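Local coordinates for putative immunoglobulin-blocking virulence protein (Mycoplasma mycoides subsp. capri, PDB 7ADK) that probably acts against host immunoglobulins as a virulence factor, and is bound to a lipoprotein chain, at residues A514-P519 with T553-Q558; T607-S612 with R636-L641. One frame throughout, in Å; residues are numbered along the deposited sequence.

Reading from the N terminus, the chain reaches 514-519 well past its middle, after most of the strands of a mixed sheet, wanders through a mostly irregular loop of 33 residues, and returns as 553-558 to close interaction 1. It then crosses helix 567-579 before reaching 607-612; a second loop, of 23 residues with neither helix nor strand, brings 636-641 back to close interaction 2. The two contacts therefore follow in series, without crossing or nesting. They belong to one five-stranded parallel sheet, in which strand 553-555 of interaction 1 lies next to strand 608-610 of interaction 2. Leu-554 joins them through probable backbone bonds to Gly-608 and Asp-610, and helix 567-579 packs against both contacts.

Interaction 1. Residues A514-P519 with T553-Q558; sequences AWSYNP and TLAFDQ
Tyr-517 and Leu-554 lie side by side and point the same way, the methyl CD2 of Leu-554 resting 3.4 Å from Tyr-517 CZ. The phenol reaches it because CG of Tyr-517 sits between the backbone N and the carbonyl carbon (chi1 67°). Pro-519 extends this apolar patch: its rigid pyrrolidine ring presents CH groups to one face of the Phe-556 ring, CD making a CH-pi contact 4.3 Å from the ring centroid, offset toward the rim, and CG coming within 3.5 Å of Phe-556 CZ. One nearly straight backbone hydrogen bond, Ala-555 N to Tyr-517 O (3.0 Å), holds the short, weakly bonded strand 516-517 alongside 553-555, the donor standing above the carbonyl plane; the segments diverge by 63°. Small residues meet elsewhere: Ser-516 CB is 3.5 Å from Ala-555 CB, and the Ser-516 hydroxyl lies against the Thr-553 methyl. Asn-518 suits this turn away from the sheet because its amide can both donate and accept. Its CG lies anti to the backbone N (chi1 -167°), extending the amide toward the 556-557 backbone, where Asp-560 OD2 accepts from ND2 and from Asp-557 N; OD1 accepts from Leu-520 N. Asp-557 forms a salt bridge to Lys-464, and Gly-681 of the lipoprotein chain packs on it. Val-576 of helix 567-579 backs Tyr-517, Leu-554 and Pro-519; strand 553-555 lies between 516-517, at the sheet's edge within this chain, and 608-610.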
# COMPACT_ATOMS: atom_id res chain seq x y z
N ALA A 514 2.53 14.11 -1.54
CA ALA A 514 2.19 14.59 -0.21
C ALA A 514 3.45 14.90 0.63
O ALA A 514 3.67 14.28 1.65
CB ALA A 514 1.27 13.57 0.46
N TRP A 515 4.29 15.82 0.19
CA TRP A 515 5.28 16.54 0.99
C TRP A 515 5.05 18.02 0.73
O TRP A 515 5.12 18.47 -0.41
CB TRP A 515 6.73 16.16 0.62
CG TRP A 515 7.29 14.95 1.28
CD1 TRP A 515 7.67 13.81 0.66
CD2 TRP A 515 7.61 14.75 2.69
NE1 TRP A 515 8.12 12.90 1.58
CE2 TRP A 515 8.03 13.41 2.86
CE3 TRP A 515 7.56 15.56 3.84
CZ2 TRP A 515 8.26 12.87 4.12
CZ3 TRP A 515 7.86 15.04 5.11
CH2 TRP A 515 8.17 13.68 5.25
N SER A 516 4.79 18.79 1.79
CA SER A 516 4.51 20.22 1.68
C SER A 516 5.39 21.03 2.62
O SER A 516 5.79 20.54 3.67
CB SER A 516 3.06 20.51 2.01
OG SER A 516 2.14 19.67 1.38
N TYR A 517 5.60 22.30 2.30
CA TYR A 517 6.07 23.29 3.25
C TYR A 517 5.19 24.53 3.14
O TYR A 517 4.63 24.82 2.09
CB TYR A 517 7.57 23.59 3.04
CG TYR A 517 7.94 24.28 1.74
CD1 TYR A 517 8.04 23.53 0.56
CD2 TYR A 517 8.22 25.66 1.71
CE1 TYR A 517 8.43 24.14 -0.64
CE2 TYR A 517 8.59 26.27 0.51
CZ TYR A 517 8.72 25.51 -0.67
OH TYR A 517 9.17 26.08 -1.81
N ASN A 518 5.07 25.26 4.24
CA ASN A 518 4.53 26.61 4.18
C ASN A 518 5.68 27.55 3.78
O ASN A 518 6.68 27.60 4.49
CB ASN A 518 3.89 26.96 5.53
CG ASN A 518 3.05 28.21 5.47
OD1 ASN A 518 3.37 29.17 4.81
ND2 ASN A 518 1.94 28.24 6.15
N PRO A 519 5.59 28.31 2.68
CA PRO A 519 6.70 29.16 2.28
C PRO A 519 6.98 30.28 3.28
O PRO A 519 8.13 30.66 3.45
CB PRO A 519 6.32 29.65 0.89
CG PRO A 519 4.80 29.61 0.87
CD PRO A 519 4.49 28.39 1.72
N THR A 553 5.01 21.08 -3.54
CA THR A 553 3.78 21.68 -2.98
C THR A 553 4.10 22.88 -2.10
O THR A 553 5.00 22.81 -1.27
CB THR A 553 2.97 20.67 -2.15
OG1 THR A 553 2.54 19.62 -2.97
CG2 THR A 553 1.70 21.23 -1.53
N LEU A 554 3.30 23.94 -2.23
CA LEU A 554 3.17 25.00 -1.24
C LEU A 554 1.85 24.84 -0.49
O LEU A 554 0.79 24.82 -1.11
CB LEU A 554 3.23 26.37 -1.94
CG LEU A 554 4.48 26.64 -2.79
CD1 LEU A 554 4.42 28.06 -3.32
CD2 LEU A 554 5.74 26.47 -1.97
N ALA A 555 1.89 24.74 0.84
CA ALA A 555 0.72 24.53 1.69
C ALA A 555 0.58 25.63 2.75
O ALA A 555 1.34 25.67 3.70
CB ALA A 555 0.79 23.15 2.34
N PHE A 556 -0.40 26.52 2.61
CA PHE A 556 -0.67 27.59 3.57
C PHE A 556 -1.52 27.10 4.75
O PHE A 556 -2.31 26.16 4.61
CB PHE A 556 -1.28 28.78 2.82
CG PHE A 556 -0.32 29.40 1.83
CD1 PHE A 556 0.57 30.39 2.26
CD2 PHE A 556 -0.29 28.98 0.49
CE1 PHE A 556 1.47 30.98 1.36
CE2 PHE A 556 0.61 29.56 -0.41
CZ PHE A 556 1.49 30.57 0.02
N ASP A 557 -1.35 27.70 5.93
CA ASP A 557 -2.04 27.32 7.16
C ASP A 557 -3.17 28.31 7.50
O ASP A 557 -3.32 29.35 6.86
CB ASP A 557 -1.02 27.10 8.30
CG ASP A 557 -1.47 26.10 9.37
OD1 ASP A 557 -2.65 25.68 9.37
OD2 ASP A 557 -0.64 25.70 10.22
N GLN A 558 -4.02 27.99 8.46
CA GLN A 558 -5.25 28.77 8.72
C GLN A 558 -4.99 30.22 9.15
O GLN A 558 -5.73 31.10 8.73
CB GLN A 558 -6.14 28.06 9.74
CG GLN A 558 -7.51 28.74 9.95
CD GLN A 558 -8.33 28.90 8.66
OE1 GLN A 558 -9.08 28.04 8.24
NE2 GLN A 558 -8.24 30.02 7.99

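Interaction 2. Residues T607-S612 with R636-L641; sequences TGLDFS and RKITEL
Thr-607 and Thr-639 meet through both backbone and side chain where the strand pairing shifts: Thr-607 lies opposite Ile-638, yet Gly-608 pairs with Glu-640, so Thr-639 is an extra residue in the register. Its backbone N donates to Thr-607 O at 2.8 Å, and the two hydroxyls stand 3.1 Å apart, OG1 to OG1, as possible hydrogen-bond partners. Both hydroxyls are tucked between their own backbone N and carbonyl carbon (chi1 64° and 66°), which turns them to the same spot. Ordinary parallel pairing follows, with Leu-609 N bonded to Glu-640 O at 3.1 Å and Leu-641 CA closing on Leu-609 O. Gly-608 brings only backbone to the face where Glu-640 stands, whose carboxylate bonds His-678 on the next strand. The other face is apolar. Leu-641 CD1 meets the edge of the Phe-611 ring, 3.8 Å from CD2, while the Leu-609 and Ile-638 side chains cross at about a right angle, their CD1 methyls 4.1 Å apart. Leu-573 of helix 567-579 packs on Leu-609 and Tyr-577 on Ile-638; Leu-641 touches Leu-620 and His-664 of loops. Asp-610 OD1 accepts from the backbone N of Ser-612, an Asx turn, and takes the Ser-612 hydroxyl (OG at 2.6 Å) on its syn lone pair. Short parallel strands side by side in chain order, with Leu-554, Leu-609 and Leu-641 on the same face, are consistent with a leucine-rich-repeat-like solenoid.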
# COMPACT_ATOMS: atom_id res chain seq x y z
N THR A 607 4.94 23.41 -8.38
CA THR A 607 3.75 23.50 -9.23
C THR A 607 2.44 23.08 -8.54
O THR A 607 1.39 23.16 -9.17
CB THR A 607 3.93 22.70 -10.53
OG1 THR A 607 4.07 21.32 -10.27
CG2 THR A 607 5.11 23.15 -11.36
N GLY A 608 2.46 22.67 -7.28
CA GLY A 608 1.27 22.38 -6.48
C GLY A 608 0.90 23.48 -5.48
O GLY A 608 1.78 24.05 -4.83
N LEU A 609 -0.40 23.75 -5.31
CA LEU A 609 -0.96 24.54 -4.21
C LEU A 609 -1.94 23.72 -3.38
O LEU A 609 -2.90 23.18 -3.91
CB LEU A 609 -1.64 25.81 -4.73
CG LEU A 609 -0.72 27.01 -4.92
CD1 LEU A 609 -1.49 28.12 -5.61
CD2 LEU A 609 -0.23 27.57 -3.60
N ASP A 610 -1.73 23.68 -2.07
CA ASP A 610 -2.64 23.07 -1.10
C ASP A 610 -3.26 24.13 -0.17
O ASP A 610 -2.56 24.84 0.55
CB ASP A 610 -1.89 21.97 -0.34
CG ASP A 610 -2.72 21.36 0.79
OD1 ASP A 610 -3.95 21.24 0.64
OD2 ASP A 610 -2.16 21.05 1.86
N PHE A 611 -4.58 24.21 -0.16
CA PHE A 611 -5.37 25.05 0.72
C PHE A 611 -6.23 24.26 1.71
O PHE A 611 -7.12 24.82 2.33
CB PHE A 611 -6.15 26.07 -0.12
CG PHE A 611 -5.30 27.02 -0.93
CD1 PHE A 611 -4.46 27.93 -0.26
CD2 PHE A 611 -5.37 27.06 -2.32
CE1 PHE A 611 -3.73 28.89 -0.98
CE2 PHE A 611 -4.64 28.00 -3.05
CZ PHE A 611 -3.81 28.92 -2.38
N SER A 612 -5.98 22.97 1.93
CA SER A 612 -6.73 22.11 2.86
C SER A 612 -6.80 22.61 4.31
O SER A 612 -7.77 22.34 5.01
CB SER A 612 -6.11 20.73 2.90
OG SER A 612 -6.07 20.18 1.61
N ARG A 636 4.04 31.98 -13.82
CA ARG A 636 3.91 30.60 -13.32
C ARG A 636 2.56 29.97 -13.67
O ARG A 636 1.55 30.66 -13.71
CB ARG A 636 4.14 30.55 -11.80
CG ARG A 636 5.41 31.23 -11.28
CD ARG A 636 6.63 30.90 -12.12
NE ARG A 636 7.88 31.42 -11.57
CZ ARG A 636 9.08 31.15 -12.04
NH1 ARG A 636 10.13 31.63 -11.47
NH2 ARG A 636 9.29 30.44 -13.10
N LYS A 637 2.51 28.65 -13.86
CA LYS A 637 1.27 27.87 -14.03
C LYS A 637 1.28 26.67 -13.09
O LYS A 637 2.28 25.97 -13.00
CB LYS A 637 1.11 27.40 -15.49
CG LYS A 637 0.99 28.49 -16.56
CD LYS A 637 -0.29 29.31 -16.40
CE LYS A 637 -0.47 30.37 -17.48
NZ LYS A 637 -1.04 29.85 -18.74
N ILE A 638 0.19 26.45 -12.35
CA ILE A 638 0.12 25.34 -11.39
C ILE A 638 -0.43 24.10 -12.08
O ILE A 638 -1.22 24.20 -13.02
CB ILE A 638 -0.61 25.74 -10.09
CG1 ILE A 638 -2.11 25.93 -10.27
CG2 ILE A 638 0.08 26.97 -9.47
CD1 ILE A 638 -2.87 26.21 -8.97
N THR A 639 0.01 22.92 -11.63
CA THR A 639 -0.44 21.62 -12.14
C THR A 639 -1.52 21.00 -11.27
O THR A 639 -2.25 20.13 -11.72
CB THR A 639 0.73 20.63 -12.32
OG1 THR A 639 1.32 20.28 -11.10
CG2 THR A 639 1.84 21.12 -13.23
N GLU A 640 -1.65 21.45 -10.03
CA GLU A 640 -2.49 20.82 -9.02
C GLU A 640 -2.97 21.84 -7.99
O GLU A 640 -2.22 22.72 -7.57
CB GLU A 640 -1.70 19.69 -8.38
CG GLU A 640 -2.54 18.80 -7.48
CD GLU A 640 -1.84 17.46 -7.26
OE1 GLU A 640 -2.44 16.40 -7.51
OE2 GLU A 640 -0.66 17.45 -6.84
N LEU A 641 -4.23 21.70 -7.56
CA LEU A 641 -4.90 22.57 -6.61
C LEU A 641 -5.73 21.74 -5.63
O LEU A 641 -6.75 21.20 -6.02
CB LEU A 641 -5.78 23.55 -7.40
CG LEU A 641 -6.61 24.50 -6.53
CD1 LEU A 641 -5.74 25.49 -5.77
CD2 LEU A 641 -7.60 25.27 -7.40